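Local coordinates for vacuolar protein sorting protein 36 (Saccharomyces cerevisiae, PDB 2CAY), which belongs to the ESCRT-II complex and, through its N-terminal PH-like GLUE domain, probably helps link that complex to membranes and to the preceding ESCRT complex in multivesicular body sorting, at residues 56-60 against 61-65; 75-79 against 80-84. All blocks are in the same frame, centred on the assembly; numbering follows the deposited sequence.

Interaction 1 of 2, residues 56-60 against 61-65; sequences FLTSQ and RIIYI
A tight antiparallel hairpin joins strand 53-58 to strand 61-66, and Phe56 and Ile63 form the hydrogen-bonded pair in its middle. Phe56 N donates a hydrogen bond to Ile63 O at 2.8 Å, and Ile63 N donates one to Phe56 O at 2.8 Å. Leu57 and Ile62 follow as the non-hydrogen-bonded pair, and Thr58 N donates to Arg61 O.

At the turn, Thr58 closes the loop. With chi1 at 77°, OG1 sits between its own backbone N and carbonyl carbon, facing the bend, and there it accepts from two amides: Gln60 N at 3.0 Å, which makes an ST turn, and Arg61 N at 2.9 Å in a more bent bond. The same hydroxyl meets the Glu29 carboxylate, which also takes a salt bridge from Arg61 NE, so one acid braces both sides of the turn.

The two sheet faces differ. On that of Phe56, Thr58 CG2 lies 3.9 Å from Ile63 CD1, and Ile63 CD1 in turn lies over one face of the Arg61 guanidinium, offset toward its rim. A chi1 of -71° sets Phe56 CG beside the backbone N and turns the ring toward Ile65, which it meets at a slant, CE1 3.5 Å from Ile65 CG1; Ile63 O lies near the plane of the ring at its edge. On the other face Leu57 CD1 meets Ile62 CG1 at 4.0 Å, and both side chains pack on helix 122-137, Leu57 against Phe124 and Ala127. The Phe56 face thus combines apolar packing with the polar group at the turn, an arrangement that fits the first sheet of a PH-type fold, where hairpins join neighbouring strands and the C-terminal helix closes one end of the barrel.

Interaction 2 of 2, residues 75-79 against 80-84; sequences LGLEL and DDLAY
Backbone bonds make the bend between Glu78 and Leu82: Asp81 N donates to Glu78 O at 3.0 Å, and Leu82 N to Leu79 O at 3.1 Å. Both bonds span three residues, i to i+3, as in a short 3-10 turn.

Two waters bridge separate parts of the bend. One molecule accepts from Glu78 N and donates to Asp81 OD2 (2.6 Å to the oxygen), and another donates to both Leu79 O and Leu82 O. The side chains of Glu78 and Asp81 run side by side, Asp81 OD2 lying 3.8 Å from Glu78 CB, but their carboxylates are turned 74° apart. The bent chain of Glu78 (chi2 -75°) carries its acid away to a salt bridge with Arg26.

Apolar contact is made by the leucines. The Leu79 and Leu82 side chains cross obliquely, with Leu79 CD2 4.2 Å from Leu82 CD1, and Leu77 CD2 comes to 4.4 Å from Leu82 CD2. Helix 122-137 covers Leu79 and Leu82 through Ala131 and Leu132, while Leu100 and Phe102 touch Leu77 and Leu82.

The turn is the connection between the two sheets of the PH-like barrel, and a classic beta bulge at Ala83 and Tyr84, facing Phe101 of the same chain, follows it.

Interaction 1 precedes interaction 2 along the chain, and their centres lie about 9 Å apart. Strands 61-66 and 75-78 are antiparallel neighbours in one sheet, joined where Leu75 O approaches Tyr64 N at 2.7 Å and Leu77 N approaches Ile62 O at 2.8 Å, both probable hydrogen bonds. Thr58 O also packs on Leu79 CD1. The hairpin of residues 56-65 therefore lies inside the first sheet, while residues 75-84 leave it for strand 82-88 of the second. Helix 122-137 covers apolar side chains from both, and Arg26 serves Gln60 and Glu78. Together their apolar side chains contribute to the interior of this PH-like domain.

Interaction 1 of 2, residues 56-60 against 61-65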
loop_
_atom_site.group_PDB
_atom_site.type_symbol
_atom_site.label_atom_id
_atom_site.label_comp_id
_atom_site.label_asym_id
_atom_site.label_seq_id
_atom_site.Cartn_x
_atom_site.Cartn_y
_atom_site.Cartn_z
ATOM N N PHE A 56 -0.393 23.217 -9.743
ATOM C CA PHE A 56 -0.987 23.357 -11.084
ATOM C C PHE A 56 -0.486 22.223 -11.950
ATOM O O PHE A 56 0.733 21.961 -11.998
ATOM C CB PHE A 56 -0.525 24.651 -11.796
ATOM C CG PHE A 56 -1.084 25.921 -11.242
ATOM C CD1 PHE A 56 -0.762 26.349 -9.954
ATOM C CD2 PHE A 56 -1.903 26.722 -12.024
ATOM C CE1 PHE A 56 -1.274 27.567 -9.441
ATOM C CE2 PHE A 56 -2.422 27.937 -11.521
ATOM C CZ PHE A 56 -2.101 28.354 -10.237
ATOM N N LEU A 57 -1.389 21.583 -12.670
ATOM C CA LEU A 57 -1.012 20.672 -13.715
ATOM C C LEU A 57 -1.223 21.388 -15.045
ATOM O O LEU A 57 -2.325 21.934 -15.309
ATOM C CB LEU A 57 -1.873 19.391 -13.676
ATOM C CG LEU A 57 -1.649 18.424 -14.863
ATOM C CD1 LEU A 57 -0.318 17.667 -14.640
ATOM C CD2 LEU A 57 -2.817 17.417 -14.872
ATOM N N THR A 58 -0.193 21.365 -15.888
ATOM C CA THR A 58 -0.328 21.856 -17.247
ATOM C C THR A 58 -0.080 20.704 -18.187
ATOM O O THR A 58 0.323 19.593 -17.780
ATOM C CB THR A 58 0.651 23.041 -17.592
ATOM O OG1 THR A 58 1.962 22.521 -17.818
ATOM C CG2 THR A 58 0.695 24.136 -16.517
ATOM N N SER A 59 -0.315 20.971 -19.467
ATOM C CA SER A 59 0.033 20.088 -20.542
ATOM C C SER A 59 1.527 19.645 -20.545
ATOM O O SER A 59 1.846 18.628 -21.119
ATOM C CB SER A 59 -0.312 20.763 -21.910
ATOM O OG SER A 59 0.104 22.132 -21.973
ATOM N N GLN A 60 2.411 20.402 -19.905
ATOM C CA GLN A 60 3.843 20.123 -19.949
ATOM C C GLN A 60 4.470 19.877 -18.594
ATOM O O GLN A 60 5.530 19.271 -18.527
ATOM C CB GLN A 60 4.588 21.326 -20.554
ATOM C CG GLN A 60 4.165 21.650 -21.993
ATOM C CD GLN A 60 4.944 22.822 -22.554
ATOM O OE1 GLN A 60 6.019 23.144 -22.070
ATOM N NE2 GLN A 60 4.396 23.466 -23.584
ATOM N N ARG A 61 3.876 20.427 -17.539
ATOM C CA ARG A 61 4.563 20.533 -16.228
ATOM C C ARG A 61 3.632 20.301 -15.045
ATOM O O ARG A 61 2.418 20.470 -15.160
ATOM C CB ARG A 61 5.209 21.920 -16.056
ATOM C CG ARG A 61 6.399 22.167 -17.024
ATOM C CD ARG A 61 7.160 23.441 -16.672
ATOM N NE ARG A 61 6.403 24.640 -17.022
ATOM C CZ ARG A 61 6.803 25.878 -16.723
ATOM N NH1 ARG A 61 7.935 26.083 -16.053
ATOM N NH2 ARG A 61 6.062 26.923 -17.087
ATOM N N ILE A 62 4.226 19.986 -13.894
ATOM C CA ILE A 62 3.583 20.178 -12.605
ATOM C C ILE A 62 4.272 21.365 -11.956
ATOM O O ILE A 62 5.515 21.423 -11.894
ATOM C CB ILE A 62 3.710 18.907 -11.692
ATOM C CG1 ILE A 62 2.860 17.759 -12.255
ATOM C CG2 ILE A 62 3.309 19.256 -10.249
ATOM C CD1 ILE A 62 3.366 16.290 -11.850
ATOM N N ILE A 63 3.483 22.309 -11.468
ATOM C CA ILE A 63 4.013 23.548 -10.943
ATOM C C ILE A 63 3.543 23.798 -9.538
ATOM O O ILE A 63 2.358 23.756 -9.253
ATOM C CB ILE A 63 3.612 24.740 -11.842
ATOM C CG1 ILE A 63 4.239 24.603 -13.254
ATOM C CG2 ILE A 63 3.967 26.102 -11.145
ATOM C CD1 ILE A 63 3.605 25.566 -14.281
ATOM N N TYR A 64 4.480 24.053 -8.639
ATOM C CA TYR A 64 4.151 24.421 -7.263
ATOM C C TYR A 64 4.275 25.929 -7.083
ATOM O O TYR A 64 5.368 26.479 -7.299
ATOM C CB TYR A 64 5.069 23.663 -6.288
ATOM C CG TYR A 64 5.012 24.156 -4.861
ATOM C CD1 TYR A 64 4.097 23.608 -3.931
ATOM C CD2 TYR A 64 5.858 25.185 -4.434
ATOM C CE1 TYR A 64 4.037 24.086 -2.632
ATOM C CE2 TYR A 64 5.801 25.667 -3.133
ATOM C CZ TYR A 64 4.891 25.108 -2.247
ATOM O OH TYR A 64 4.842 25.587 -0.971
ATOM N N ILE A 65 3.175 26.576 -6.672
ATOM C CA ILE A 65 3.164 28.035 -6.392
ATOM C C ILE A 65 3.095 28.271 -4.883
ATOM O O ILE A 65 2.046 28.034 -4.245
ATOM C CB ILE A 65 1.979 28.784 -7.100
ATOM C CG1 ILE A 65 1.968 28.537 -8.617
ATOM C CG2 ILE A 65 2.003 30.287 -6.756
ATOM C CD1 ILE A 65 3.280 28.910 -9.357
#

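Interaction 2 of 2, residues 75-79 against 80-84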
loop_
_atom_site.group_PDB
_atom_site.type_symbol
_atom_site.label_atom_id
_atom_site.label_comp_id
_atom_site.label_asym_id
_atom_site.label_seq_id
_atom_site.Cartn_x
_atom_site.Cartn_y
_atom_site.Cartn_z
ATOM N N LEU A 75 8.143 26.442 -7.974
ATOM C CA LEU A 75 8.951 25.404 -8.644
ATOM C C LEU A 75 8.178 24.662 -9.716
ATOM O O LEU A 75 6.948 24.538 -9.628
ATOM C CB LEU A 75 9.480 24.383 -7.622
ATOM C CG LEU A 75 10.486 24.831 -6.554
ATOM C CD1 LEU A 75 10.635 23.734 -5.504
ATOM C CD2 LEU A 75 11.841 25.198 -7.221
ATOM N N GLY A 76 8.892 24.147 -10.705
ATOM C CA GLY A 76 8.312 23.389 -11.788
ATOM C C GLY A 76 9.029 22.070 -12.000
ATOM O O GLY A 76 10.239 21.957 -11.764
ATOM N N LEU A 77 8.270 21.070 -12.425
ATOM C CA LEU A 77 8.798 19.783 -12.807
ATOM C C LEU A 77 8.330 19.459 -14.231
ATOM O O LEU A 77 7.136 19.598 -14.526
ATOM C CB LEU A 77 8.197 18.748 -11.798
ATOM C CG LEU A 77 8.897 17.494 -11.281
ATOM C CD1 LEU A 77 10.202 17.821 -10.554
ATOM C CD2 LEU A 77 7.995 16.788 -10.325
ATOM N N GLU A 78 9.200 18.986 -15.117
ATOM C CA GLU A 78 8.732 18.594 -16.462
ATOM C C GLU A 78 8.059 17.224 -16.451
ATOM O O GLU A 78 8.653 16.259 -15.995
ATOM C CB GLU A 78 9.863 18.535 -17.497
ATOM C CG GLU A 78 10.781 19.762 -17.578
ATOM C CD GLU A 78 10.145 20.960 -18.257
ATOM O OE1 GLU A 78 9.140 20.825 -18.996
ATOM O OE2 GLU A 78 10.671 22.060 -18.038
ATOM N N LEU A 79 6.837 17.130 -16.979
ATOM C CA LEU A 79 6.199 15.818 -17.173
ATOM C C LEU A 79 7.060 14.866 -18.017
ATOM O O LEU A 79 7.050 13.656 -17.808
ATOM C CB LEU A 79 4.810 15.964 -17.797
ATOM C CG LEU A 79 3.734 16.669 -16.974
ATOM C CD1 LEU A 79 2.467 16.880 -17.867
ATOM C CD2 LEU A 79 3.405 15.887 -15.670
ATOM N N ASP A 80 7.791 15.420 -18.976
ATOM C CA ASP A 80 8.719 14.636 -19.796
ATOM C C ASP A 80 9.855 13.952 -18.995
ATOM O O ASP A 80 10.495 13.063 -19.508
ATOM C CB ASP A 80 9.335 15.503 -20.896
ATOM C CG ASP A 80 10.053 14.657 -21.955
ATOM O OD1 ASP A 80 9.368 13.894 -22.704
ATOM O OD2 ASP A 80 11.308 14.742 -22.017
ATOM N N ASP A 81 10.096 14.362 -17.758
ATOM C CA ASP A 81 11.124 13.719 -16.907
ATOM C C ASP A 81 10.565 12.560 -16.029
ATOM O O ASP A 81 11.320 11.898 -15.273
ATOM C CB ASP A 81 11.808 14.773 -16.048
ATOM C CG ASP A 81 12.698 15.734 -16.881
ATOM O OD1 ASP A 81 13.009 15.400 -18.055
ATOM O OD2 ASP A 81 13.063 16.811 -16.353
ATOM N N LEU A 82 9.261 12.307 -16.147
ATOM C CA LEU A 82 8.578 11.314 -15.319
ATOM C C LEU A 82 8.284 10.020 -16.060
ATOM O O LEU A 82 8.008 10.013 -17.261
ATOM C CB LEU A 82 7.248 11.878 -14.769
ATOM C CG LEU A 82 7.265 13.136 -13.900
ATOM C CD1 LEU A 82 5.836 13.399 -13.342
ATOM C CD2 LEU A 82 8.299 13.073 -12.738
ATOM N N ALA A 83 8.329 8.913 -15.317
ATOM C CA ALA A 83 7.960 7.607 -15.823
ATOM C C ALA A 83 6.636 7.082 -15.277
ATOM O O ALA A 83 5.864 6.428 -16.025
ATOM C CB ALA A 83 9.116 6.570 -15.604
ATOM N N TYR A 84 6.351 7.345 -13.991
ATOM C CA TYR A 84 5.078 6.926 -13.383
ATOM C C TYR A 84 4.633 7.929 -12.342
ATOM O O TYR A 84 5.436 8.656 -11.781
ATOM C CB TYR A 84 5.195 5.566 -12.637
ATOM C CG TYR A 84 5.825 4.422 -13.393
ATOM C CD1 TYR A 84 5.017 3.450 -13.998
ATOM C CD2 TYR A 84 7.220 4.290 -13.491
ATOM C CE1 TYR A 84 5.571 2.368 -14.713
ATOM C CE2 TYR A 84 7.798 3.213 -14.210
ATOM C CZ TYR A 84 6.961 2.250 -14.799
ATOM O OH TYR A 84 7.506 1.187 -15.471
HETATM O O HOH W 1 11.850 18.173 -14.448
HETATM O O HOH W 2 7.356 18.166 -20.134
HETATM O O HOH W 3 7.329 11.434 -19.531
#